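Local structure of hydrazine synthase alpha subunit (Candidatus Kuenenia stuttgartiensis, 5C2V) at residues Pro271-Gly274 and Gly278-Gly281; Asp295-Tyr300 and Thr325-Thr330; Asp319-Lys324 and Ser563-Ala568. The protein catalyses the condensation of hydroxylamine, made in the gamma subunit, with ammonia to give hydrazine, the second half-reaction of the hydrazine synthase complex. One frame throughout, in Å; residues are numbered along the deposited sequence.

Contact 1: residues Pro271-Gly274 and Gly278-Gly281. With HEC (heme c), chain B.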
loop_
_atom_site.group_PDB
_atom_site.type_symbol
_atom_site.label_atom_id
_atom_site.label_comp_id
_atom_site.label_asym_id
_atom_site.label_seq_id
_atom_site.Cartn_x
_atom_site.Cartn_y
_atom_site.Cartn_z
ATOM N N PRO D 271 16.121 1.572 14.905
ATOM C CA PRO D 271 15.700 0.675 13.822
ATOM C C PRO D 271 16.831 0.342 12.856
ATOM O O PRO D 271 17.730 1.159 12.655
ATOM C CB PRO D 271 14.611 1.479 13.113
ATOM C CG PRO D 271 15.004 2.894 13.346
ATOM C CD PRO D 271 15.560 2.925 14.742
ATOM N N ILE D 272 16.777 -0.846 12.266
ATOM C CA ILE D 272 17.741 -1.236 11.245
ATOM C C ILE D 272 17.043 -1.361 9.895
ATOM O O ILE D 272 17.367 -0.630 8.960
ATOM C CB ILE D 272 18.454 -2.555 11.597
ATOM C CG1 ILE D 272 19.327 -2.369 12.839
ATOM C CG2 ILE D 272 19.302 -3.034 10.430
ATOM C CD1 ILE D 272 20.437 -1.352 12.661
ATOM N N TYR D 273 16.095 -2.288 9.782
ATOM C CA TYR D 273 15.348 -2.421 8.532
ATOM C C TYR D 273 13.924 -2.943 8.722
ATOM O O TYR D 273 13.671 -3.793 9.574
ATOM C CB TYR D 273 16.105 -3.338 7.568
ATOM C CG TYR D 273 15.590 -3.294 6.146
ATOM C CD1 TYR D 273 15.894 -2.226 5.311
ATOM C CD2 TYR D 273 14.805 -4.320 5.636
ATOM C CE1 TYR D 273 15.428 -2.179 4.009
ATOM C CE2 TYR D 273 14.335 -4.282 4.336
ATOM C CZ TYR D 273 14.650 -3.210 3.528
ATOM O OH TYR D 273 14.184 -3.167 2.233
ATOM N N GLY D 274 12.999 -2.427 7.915
ATOM C CA GLY D 274 11.657 -2.981 7.836
ATOM C C GLY D 274 10.513 -2.223 8.490
ATOM O O GLY D 274 9.359 -2.633 8.360
ATOM N N GLY D 278 8.297 2.657 2.217
ATOM C CA GLY D 278 9.190 2.536 1.080
ATOM C C GLY D 278 10.065 1.300 1.150
ATOM O O GLY D 278 10.601 0.853 0.136
ATOM N N GLU D 279 10.211 0.749 2.350
ATOM C CA GLU D 279 11.041 -0.433 2.555
ATOM C C GLU D 279 10.313 -1.720 2.165
ATOM O O GLU D 279 9.085 -1.789 2.193
ATOM C CB GLU D 279 11.513 -0.497 4.008
ATOM C CG GLU D 279 12.453 0.642 4.374
ATOM C CD GLU D 279 12.766 0.703 5.855
ATOM O OE1 GLU D 279 12.215 -0.118 6.615
ATOM O OE2 GLU D 279 13.564 1.576 6.256
ATOM N N ILE D 280 11.091 -2.733 1.799
ATOM C CA ILE D 280 10.563 -3.969 1.228
ATOM C C ILE D 280 10.070 -4.956 2.293
ATOM O O ILE D 280 10.607 -5.013 3.400
ATOM C CB ILE D 280 11.639 -4.646 0.340
ATOM C CG1 ILE D 280 12.163 -3.650 -0.697
ATOM C CG2 ILE D 280 11.095 -5.887 -0.358
ATOM C CD1 ILE D 280 13.191 -4.226 -1.644
ATOM N N GLY D 281 9.044 -5.728 1.941
ATOM C CA GLY D 281 8.530 -6.789 2.787
ATOM C C GLY D 281 7.172 -6.557 3.425
ATOM O O GLY D 281 6.509 -7.516 3.813
HETATM FE FE HEC B . 10.512 9.204 16.380
HETATM C CHA HEC B . 9.365 6.458 14.628
HETATM C CHB HEC B . 12.702 7.184 18.077
HETATM C CHC HEC B . 11.391 11.849 18.420
HETATM C CHD HEC B . 8.174 11.192 14.851
HETATM N NA HEC B . 10.953 7.201 16.354
HETATM C C1A HEC B . 10.354 6.243 15.560
HETATM C C2A HEC B . 10.949 4.962 15.874
HETATM C C3A HEC B . 11.867 5.156 16.825
HETATM C C4A HEC B . 11.890 6.570 17.148
HETATM C CMA HEC B . 12.754 4.070 17.472
HETATM C CAA HEC B . 10.570 3.616 15.219
HETATM C CBA HEC B . 11.574 3.267 14.124
HETATM C CGA HEC B . 11.460 4.225 12.965
HETATM O O1A HEC B . 12.509 4.755 12.517
HETATM O O2A HEC B . 10.322 4.465 12.489
HETATM N NB HEC B . 11.720 9.442 18.061
HETATM C C1B HEC B . 12.711 8.529 18.378
HETATM C C2B HEC B . 13.762 9.242 19.075
HETATM C C3B HEC B . 13.406 10.523 19.178
HETATM C C4B HEC B . 12.112 10.680 18.539
HETATM C CMB HEC B . 15.067 8.622 19.618
HETATM C CAB HEC B . 14.247 11.631 19.852
HETATM C CBB HEC B . 13.522 12.144 21.116
HETATM N NC HEC B . 9.934 11.178 16.562
HETATM C C1C HEC B . 10.352 12.062 17.540
HETATM C C2C HEC B . 9.582 13.281 17.401
HETATM C C3C HEC B . 8.627 13.058 16.494
HETATM C C4C HEC B . 8.871 11.758 15.897
HETATM C CMC HEC B . 9.626 14.479 18.375
HETATM C CAC HEC B . 7.540 14.070 16.070
HETATM C CBC HEC B . 6.151 13.535 16.483
HETATM N ND HEC B . 8.998 8.874 14.969
HETATM C C1D HEC B . 8.170 9.873 14.468
HETATM C C2D HEC B . 7.291 9.307 13.471
HETATM C C3D HEC B . 7.670 7.824 13.399
HETATM C C4D HEC B . 8.730 7.650 14.364
HETATM C CMD HEC B . 6.213 10.051 12.654
HETATM C CAD HEC B . 7.051 6.732 12.502
HETATM C CBD HEC B . 5.604 6.514 12.925
HETATM C CGD HEC B . 4.971 5.476 12.041
HETATM O O1D HEC B . 3.728 5.316 12.121
HETATM O O2D HEC B . 5.703 4.819 11.255
#
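Glu279 lies over one face of the Tyr273 ring, and the two side chains run past each other in opposite directions. Ring and carboxylate are almost parallel, their planes 14° apart, with OE1 above the ring and the Glu279 CG methylene 4.1 Å from Tyr273 CE1. The glutamate goes on in extended form from CG, which brings its carboxylate back to the start of the tyrosine side chain. There Gly274 N gives its hydrogen to Glu279 OE1 at 2.8 Å, meeting the oxygen from above the carboxylate plane, 43° out of it. The phenol reaches the other way. With CG anti to the backbone nitrogen (chi1 -167°), Tyr273 carries its OH to the backbone of Ile280, where Ile280 N donates to Tyr273 OH over 3.2 Å. Ile280 CB lies 3.5 Å from the same Tyr273 oxygen, and the stronger polar partner of the phenol is Asn323, hydrogen-bonded through OD1.

Tyr273 ends the last strand of a beta-propeller blade, and a classic beta bulge sets both Ile272 and Tyr273 against Ile259 of the neighbouring strand. At the other end of the segment, Pro271 CG touches propionate oxygen O1A of the heme at 3.2 Å, joining this strand to the heme pocket.

The chemistry implies a firmly positioned carboxylate. OE1 takes two backbone N-H groups, those of Gly274 and Cys276, while OE2 forms a salt bridge with Arg565, which probably balances its charge; together they fix the rotation of the group. The Glu279 side chain comes within about 7 Å of the zinc ion, which is consistent with a second-shell role, its OE1 gripping the N-H of the zinc ligand Cys276.

Contact 2: residues Asp295-Tyr300 and Thr325-Thr330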
loop_
_atom_site.group_PDB
_atom_site.type_symbol
_atom_site.label_atom_id
_atom_site.label_comp_id
_atom_site.label_asym_id
_atom_site.label_seq_id
_atom_site.Cartn_x
_atom_site.Cartn_y
_atom_site.Cartn_z
ATOM N N ASP D 295 30.751 -11.296 4.219
ATOM C CA ASP D 295 30.244 -10.113 3.524
ATOM C C ASP D 295 29.421 -9.205 4.435
ATOM O O ASP D 295 28.892 -8.187 3.987
ATOM C CB ASP D 295 29.420 -10.518 2.297
ATOM C CG ASP D 295 28.552 -11.735 2.545
ATOM O OD1 ASP D 295 28.135 -11.949 3.702
ATOM O OD2 ASP D 295 28.287 -12.478 1.576
ATOM N N ARG D 296 29.313 -9.589 5.704
ATOM C CA ARG D 296 28.565 -8.822 6.702
ATOM C C ARG D 296 27.125 -8.559 6.275
ATOM O O ARG D 296 26.727 -7.412 6.073
ATOM C CB ARG D 296 29.272 -7.497 6.996
ATOM C CG ARG D 296 30.339 -7.587 8.071
ATOM C CD ARG D 296 31.177 -6.321 8.114
ATOM N NE ARG D 296 31.754 -6.092 9.434
ATOM C CZ ARG D 296 31.310 -5.179 10.292
ATOM N NH1 ARG D 296 30.284 -4.405 9.964
ATOM N NH2 ARG D 296 31.891 -5.036 11.475
ATOM N N LYS D 297 26.348 -9.627 6.148
ATOM C CA LYS D 297 24.950 -9.507 5.761
ATOM C C LYS D 297 24.031 -9.955 6.886
ATOM O O LYS D 297 24.245 -11.003 7.493
ATOM C CB LYS D 297 24.661 -10.332 4.505
ATOM C CG LYS D 297 25.383 -9.861 3.256
ATOM C CD LYS D 297 25.032 -10.739 2.064
ATOM C CE LYS D 297 25.720 -10.257 0.798
ATOM N NZ LYS D 297 25.404 -11.129 -0.367
ATOM N N ILE D 298 23.003 -9.160 7.161
ATOM C CA ILE D 298 21.960 -9.593 8.071
ATOM C C ILE D 298 21.058 -10.539 7.300
ATOM O O ILE D 298 20.425 -10.145 6.319
ATOM C CB ILE D 298 21.131 -8.416 8.621
ATOM C CG1 ILE D 298 22.034 -7.386 9.303
ATOM C CG2 ILE D 298 20.064 -8.919 9.585
ATOM C CD1 ILE D 298 21.293 -6.162 9.797
ATOM N N VAL D 299 21.008 -11.785 7.754
ATOM C CA VAL D 299 20.207 -12.814 7.110
ATOM C C VAL D 299 19.083 -13.213 8.045
ATOM O O VAL D 299 19.324 -13.597 9.189
ATOM C CB VAL D 299 21.047 -14.052 6.743
ATOM C CG1 VAL D 299 20.152 -15.169 6.225
ATOM C CG2 VAL D 299 22.109 -13.691 5.717
ATOM N N TYR D 300 17.851 -13.113 7.562
ATOM C CA TYR D 300 16.702 -13.340 8.420
ATOM C C TYR D 300 15.597 -14.120 7.727
ATOM O O TYR D 300 15.542 -14.203 6.496
ATOM C CB TYR D 300 16.155 -12.004 8.932
ATOM C CG TYR D 300 15.671 -11.061 7.849
ATOM C CD1 TYR D 300 16.570 -10.314 7.096
ATOM C CD2 TYR D 300 14.315 -10.900 7.597
ATOM C CE1 TYR D 300 16.131 -9.445 6.114
ATOM C CE2 TYR D 300 13.868 -10.033 6.617
ATOM C CZ TYR D 300 14.780 -9.308 5.879
ATOM O OH TYR D 300 14.339 -8.445 4.902
ATOM N N THR D 325 20.621 -2.720 -0.932
ATOM C CA THR D 325 21.350 -3.927 -0.555
ATOM C C THR D 325 20.438 -5.131 -0.314
ATOM O O THR D 325 20.918 -6.226 -0.018
ATOM C CB THR D 325 22.199 -3.695 0.711
ATOM O OG1 THR D 325 21.341 -3.534 1.847
ATOM C CG2 THR D 325 23.071 -2.457 0.551
ATOM N N TYR D 326 19.128 -4.932 -0.436
ATOM C CA TYR D 326 18.166 -6.007 -0.190
ATOM C C TYR D 326 18.248 -7.090 -1.261
ATOM O O TYR D 326 18.508 -6.799 -2.429
ATOM C CB TYR D 326 16.739 -5.449 -0.118
ATOM C CG TYR D 326 15.672 -6.494 0.148
ATOM C CD1 TYR D 326 15.025 -7.140 -0.900
ATOM C CD2 TYR D 326 15.308 -6.831 1.445
ATOM C CE1 TYR D 326 14.052 -8.093 -0.662
ATOM C CE2 TYR D 326 14.334 -7.783 1.692
ATOM C CZ TYR D 326 13.709 -8.411 0.635
ATOM O OH TYR D 326 12.741 -9.358 0.874
ATOM N N GLU D 327 18.027 -8.339 -0.858
ATOM C CA GLU D 327 18.023 -9.455 -1.799
ATOM C C GLU D 327 17.191 -10.636 -1.302
ATOM O O GLU D 327 16.949 -10.781 -0.103
ATOM C CB GLU D 327 19.454 -9.915 -2.084
ATOM C CG GLU D 327 20.234 -10.326 -0.846
ATOM C CD GLU D 327 21.617 -10.851 -1.181
ATOM O OE1 GLU D 327 21.798 -11.381 -2.298
ATOM O OE2 GLU D 327 22.523 -10.730 -0.331
ATOM N N LYS D 328 16.759 -11.476 -2.239
ATOM C CA LYS D 328 16.006 -12.685 -1.921
ATOM C C LYS D 328 16.900 -13.914 -2.055
ATOM O O LYS D 328 17.375 -14.227 -3.146
ATOM C CB LYS D 328 14.789 -12.820 -2.837
ATOM C CG LYS D 328 13.487 -13.115 -2.113
ATOM C CD LYS D 328 13.034 -11.919 -1.298
ATOM C CE LYS D 328 11.649 -12.142 -0.717
ATOM N NZ LYS D 328 11.150 -10.933 -0.007
ATOM N N LEU D 329 17.135 -14.602 -0.943
ATOM C CA LEU D 329 18.045 -15.744 -0.931
ATOM C C LEU D 329 17.407 -17.056 -1.388
ATOM O O LEU D 329 18.112 -17.974 -1.806
ATOM C CB LEU D 329 18.629 -15.924 0.473
ATOM C CG LEU D 329 19.421 -14.737 1.021
ATOM C CD1 LEU D 329 19.956 -15.038 2.414
ATOM C CD2 LEU D 329 20.553 -14.367 0.074
ATOM N N THR D 330 16.082 -17.146 -1.311
ATOM C CA THR D 330 15.379 -18.410 -1.551
ATOM C C THR D 330 14.057 -18.228 -2.293
ATOM O O THR D 330 13.756 -17.147 -2.798
ATOM C CB THR D 330 15.075 -19.153 -0.228
ATOM O OG1 THR D 330 14.293 -18.310 0.627
ATOM C CG2 THR D 330 16.356 -19.557 0.491
#
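Lys297 leaves its strand with CG beside the backbone nitrogen (chi1 -65°) and then runs fully extended, whereas Glu327 places its CG between nitrogen and carbonyl carbon (chi1 57°) before stretching out in turn. The two chains meet at about a right angle. Lys297 NZ approaches Glu327 OE2 at 2.9 Å on the syn lone pair, the side of the other oxygen, and the methylenes behind it follow, Lys297 CE lying 3.4 Å from Glu327 OE2. Asp295 OD2 adds a long, weaker charge interaction with the same ammonium.

Between the two segments runs strand 312-317, third in the four-stranded propeller blade, so the contacts pass over it from the second strand to the fourth. On one face Val299 CG1 packs against Leu329 CD1 at 3.8 Å, with Ala315 beneath the leucine. On the other face, Tyr300 and Tyr326 cross at about a right angle over Ala314: the hydroxyl of Tyr300 comes to the edge of the Tyr326 ring, in its plane, OH lying 3.3 Å from CE2. Tyr326 OH is hydrogen-bonded to Glu302.

The chemistry is thus divided by sheet face: the salt bridge and the Val299-Leu329 pair lie on one face of the blade, the tyrosine pair on the other. A lysine shared by two carboxylates probably offsets their mutual repulsion where the short strand 327-328 closes the blade.

Contact 3: residues Asp319-Lys324 and Ser563-Ala568. With HEC (heme c), chain B.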
loop_
_atom_site.group_PDB
_atom_site.type_symbol
_atom_site.label_atom_id
_atom_site.label_comp_id
_atom_site.label_asym_id
_atom_site.label_seq_id
_atom_site.Cartn_x
_atom_site.Cartn_y
_atom_site.Cartn_z
ATOM N N ASP D 319 26.225 -3.217 7.210
ATOM C CA ASP D 319 26.915 -1.938 7.094
ATOM C C ASP D 319 25.992 -0.855 6.544
ATOM O O ASP D 319 25.967 0.266 7.052
ATOM C CB ASP D 319 28.153 -2.078 6.206
ATOM C CG ASP D 319 29.185 -3.024 6.791
ATOM O OD1 ASP D 319 29.233 -3.159 8.031
ATOM O OD2 ASP D 319 29.948 -3.631 6.010
ATOM N N ALA D 320 25.236 -1.196 5.507
ATOM C CA ALA D 320 24.284 -0.260 4.916
ATOM C C ALA D 320 22.927 -0.922 4.703
ATOM O O ALA D 320 22.606 -1.347 3.593
ATOM C CB ALA D 320 24.823 0.284 3.602
ATOM N N PRO D 321 22.119 -1.007 5.772
ATOM C CA PRO D 321 20.804 -1.653 5.707
ATOM C C PRO D 321 19.761 -0.801 4.992
ATOM O O PRO D 321 18.958 -0.124 5.635
ATOM C CB PRO D 321 20.438 -1.841 7.180
ATOM C CG PRO D 321 21.155 -0.750 7.882
ATOM C CD PRO D 321 22.441 -0.544 7.133
ATOM N N PHE D 322 19.782 -0.840 3.664
ATOM C CA PHE D 322 18.807 -0.113 2.863
ATOM C C PHE D 322 18.263 -1.001 1.748
ATOM O O PHE D 322 18.667 -2.156 1.610
ATOM C CB PHE D 322 19.432 1.158 2.286
ATOM C CG PHE D 322 20.033 2.059 3.326
ATOM C CD1 PHE D 322 19.245 2.963 4.019
ATOM C CD2 PHE D 322 21.384 1.993 3.620
ATOM C CE1 PHE D 322 19.794 3.790 4.981
ATOM C CE2 PHE D 322 21.940 2.817 4.582
ATOM C CZ PHE D 322 21.143 3.717 5.263
ATOM N N ASN D 323 17.344 -0.457 0.956
ATOM C CA ASN D 323 16.701 -1.220 -0.109
ATOM C C ASN D 323 17.672 -1.634 -1.209
ATOM O O ASN D 323 17.483 -2.664 -1.857
ATOM C CB ASN D 323 15.552 -0.415 -0.716
ATOM C CG ASN D 323 14.443 -0.141 0.280
ATOM O OD1 ASN D 323 14.200 -0.933 1.190
ATOM N ND2 ASN D 323 13.761 0.987 0.111
ATOM N N LYS D 324 18.710 -0.831 -1.416
ATOM C CA LYS D 324 19.676 -1.094 -2.478
ATOM C C LYS D 324 20.494 -2.355 -2.205
ATOM O O LYS D 324 21.005 -2.982 -3.132
ATOM C CB LYS D 324 20.603 0.112 -2.666
ATOM C CG LYS D 324 21.399 0.499 -1.429
ATOM C CD LYS D 324 22.202 1.770 -1.661
ATOM C CE LYS D 324 21.293 2.971 -1.882
ATOM N NZ LYS D 324 22.069 4.227 -2.088
ATOM N N SER D 563 17.789 10.719 11.798
ATOM C CA SER D 563 18.996 10.717 12.618
ATOM C C SER D 563 19.172 9.374 13.312
ATOM O O SER D 563 20.295 8.943 13.560
ATOM C CB SER D 563 18.961 11.837 13.657
ATOM O OG SER D 563 18.083 11.521 14.724
ATOM N N TYR D 564 18.062 8.724 13.649
ATOM C CA TYR D 564 18.134 7.379 14.202
ATOM C C TYR D 564 17.909 6.279 13.162
ATOM O O TYR D 564 17.851 5.102 13.522
ATOM C CB TYR D 564 17.154 7.202 15.371
ATOM C CG TYR D 564 15.785 7.841 15.236
ATOM C CD1 TYR D 564 14.746 7.187 14.584
ATOM C CD2 TYR D 564 15.518 9.075 15.815
ATOM C CE1 TYR D 564 13.488 7.763 14.483
ATOM C CE2 TYR D 564 14.266 9.657 15.720
ATOM C CZ TYR D 564 13.252 8.998 15.056
ATOM O OH TYR D 564 12.001 9.577 14.970
ATOM N N ARG D 565 17.774 6.636 11.886
ATOM C CA ARG D 565 17.590 5.595 10.877
ATOM C C ARG D 565 18.679 5.542 9.794
ATOM O O ARG D 565 19.607 4.739 9.893
ATOM C CB ARG D 565 16.215 5.773 10.215
ATOM C CG ARG D 565 15.919 4.828 9.055
ATOM C CD ARG D 565 15.938 3.375 9.483
ATOM N NE ARG D 565 15.821 2.479 8.337
ATOM C CZ ARG D 565 16.855 2.023 7.637
ATOM N NH1 ARG D 565 18.089 2.372 7.971
ATOM N NH2 ARG D 565 16.656 1.210 6.608
ATOM N N GLY D 566 18.576 6.388 8.772
ATOM C CA GLY D 566 19.529 6.348 7.674
ATOM C C GLY D 566 20.413 7.561 7.473
ATOM O O GLY D 566 21.205 7.602 6.531
ATOM N N ARG D 567 20.303 8.542 8.359
ATOM C CA ARG D 567 20.960 9.821 8.125
ATOM C C ARG D 567 21.848 10.234 9.287
ATOM O O ARG D 567 21.597 9.875 10.438
ATOM C CB ARG D 567 19.921 10.913 7.847
ATOM C CG ARG D 567 19.271 10.810 6.474
ATOM C CD ARG D 567 18.344 11.986 6.192
ATOM N NE ARG D 567 19.030 13.274 6.266
ATOM C CZ ARG D 567 19.800 13.771 5.302
ATOM N NH1 ARG D 567 19.995 13.087 4.182
ATOM N NH2 ARG D 567 20.381 14.953 5.459
ATOM N N ALA D 568 22.894 10.988 8.973
ATOM C CA ALA D 568 23.792 11.501 9.993
ATOM C C ALA D 568 23.134 12.646 10.747
ATOM O O ALA D 568 22.315 13.378 10.190
ATOM C CB ALA D 568 25.104 11.953 9.371
HETATM FE FE HEC B . 10.512 9.204 16.380
HETATM C CHA HEC B . 9.365 6.458 14.628
HETATM C CHB HEC B . 12.702 7.184 18.077
HETATM C CHC HEC B . 11.391 11.849 18.420
HETATM C CHD HEC B . 8.174 11.192 14.851
HETATM N NA HEC B . 10.953 7.201 16.354
HETATM C C1A HEC B . 10.354 6.243 15.560
HETATM C C2A HEC B . 10.949 4.962 15.874
HETATM C C3A HEC B . 11.867 5.156 16.825
HETATM C C4A HEC B . 11.890 6.570 17.148
HETATM C CMA HEC B . 12.754 4.070 17.472
HETATM C CAA HEC B . 10.570 3.616 15.219
HETATM C CBA HEC B . 11.574 3.267 14.124
HETATM C CGA HEC B . 11.460 4.225 12.965
HETATM O O1A HEC B . 12.509 4.755 12.517
HETATM O O2A HEC B . 10.322 4.465 12.489
HETATM N NB HEC B . 11.720 9.442 18.061
HETATM C C1B HEC B . 12.711 8.529 18.378
HETATM C C2B HEC B . 13.762 9.242 19.075
HETATM C C3B HEC B . 13.406 10.523 19.178
HETATM C C4B HEC B . 12.112 10.680 18.539
HETATM C CMB HEC B . 15.067 8.622 19.618
HETATM C CAB HEC B . 14.247 11.631 19.852
HETATM C CBB HEC B . 13.522 12.144 21.116
HETATM N NC HEC B . 9.934 11.178 16.562
HETATM C C1C HEC B . 10.352 12.062 17.540
HETATM C C2C HEC B . 9.582 13.281 17.401
HETATM C C3C HEC B . 8.627 13.058 16.494
HETATM C C4C HEC B . 8.871 11.758 15.897
HETATM C CMC HEC B . 9.626 14.479 18.375
HETATM C CAC HEC B . 7.540 14.070 16.070
HETATM C CBC HEC B . 6.151 13.535 16.483
HETATM N ND HEC B . 8.998 8.874 14.969
HETATM C C1D HEC B . 8.170 9.873 14.468
HETATM C C2D HEC B . 7.291 9.307 13.471
HETATM C C3D HEC B . 7.670 7.824 13.399
HETATM C C4D HEC B . 8.730 7.650 14.364
HETATM C CMD HEC B . 6.213 10.051 12.654
HETATM C CAD HEC B . 7.051 6.732 12.502
HETATM C CBD HEC B . 5.604 6.514 12.925
HETATM C CGD HEC B . 4.971 5.476 12.041
HETATM O O1D HEC B . 3.728 5.316 12.121
HETATM O O2D HEC B . 5.703 4.819 11.255
#
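Arg565 reaches Pro321 through one well-directed bond: NH2, which is shared with the carboxylate of Glu279, donates to the Pro321 carbonyl O at 2.8 Å, with an N-H...O angle of 160°. The oxygen lies in the guanidinium plane, at its edge, and the donor sits nearly along the C=O axis. A bend at chi2 (61°) turns the arginine toward this carbonyl. This is the tight part of the interface, and Phe322 fills it out. Its ring slides past the guanidinium in the opposite sense, the planes 16° apart, with Phe322 CE1 3.7 Å from Arg565 NH1 in an oblique approach. The same CE1 lies 3.7 Å from Gly566 CA, which meets the ring at its edge; glycine has no side chain to hold the ring off there.

Pro321 is the centre of an inverse gamma turn in a propeller-blade loop. Its partner segment follows the CXXCH heme-binding motif of the middle domain, in which Cys556 and Cys559 hold the porphyrin covalently and His560 binds zinc. The iron is taken by Tyr564 instead, its OH 2.1 Å from the heme iron, and one face of the phenol ring overlies the porphyrin near CHB, offset toward the ring's rim.

Away from this buried centre the two segments part, and the beta subunit borders the outer side. Phe322, only partly covered, packs on Gly306 of the beta subunit, while Lys324, though largely solvent-accessible, is salt-bridged to Asp310 of that subunit. Arg567 points away from the propeller loop and makes a cation-pi contact with Tyr300 of the beta subunit.

How the contacts relate
Contacts 1 and 3 are closest, their centres about 10 Å apart; contact 2 lies about 13 Å from contact 1 and about 15 Å from contact 3. Along the chain, contact 1 closes first, on strand 270-273 and the loop that leads to the next propeller blade. Contact 2 lies within that next blade, and the first segment of contact 3 is the loop 319-324 entering its last strand, so contacts 2 and 3 alternate in sequence. Ile280 packs on Tyr326 between contacts 1 and 2, and Arg296 pairs with Asp319 between 2 and 3. Segment 563-568 returns much later, bringing the heme and zinc sites against these two neighbouring blades.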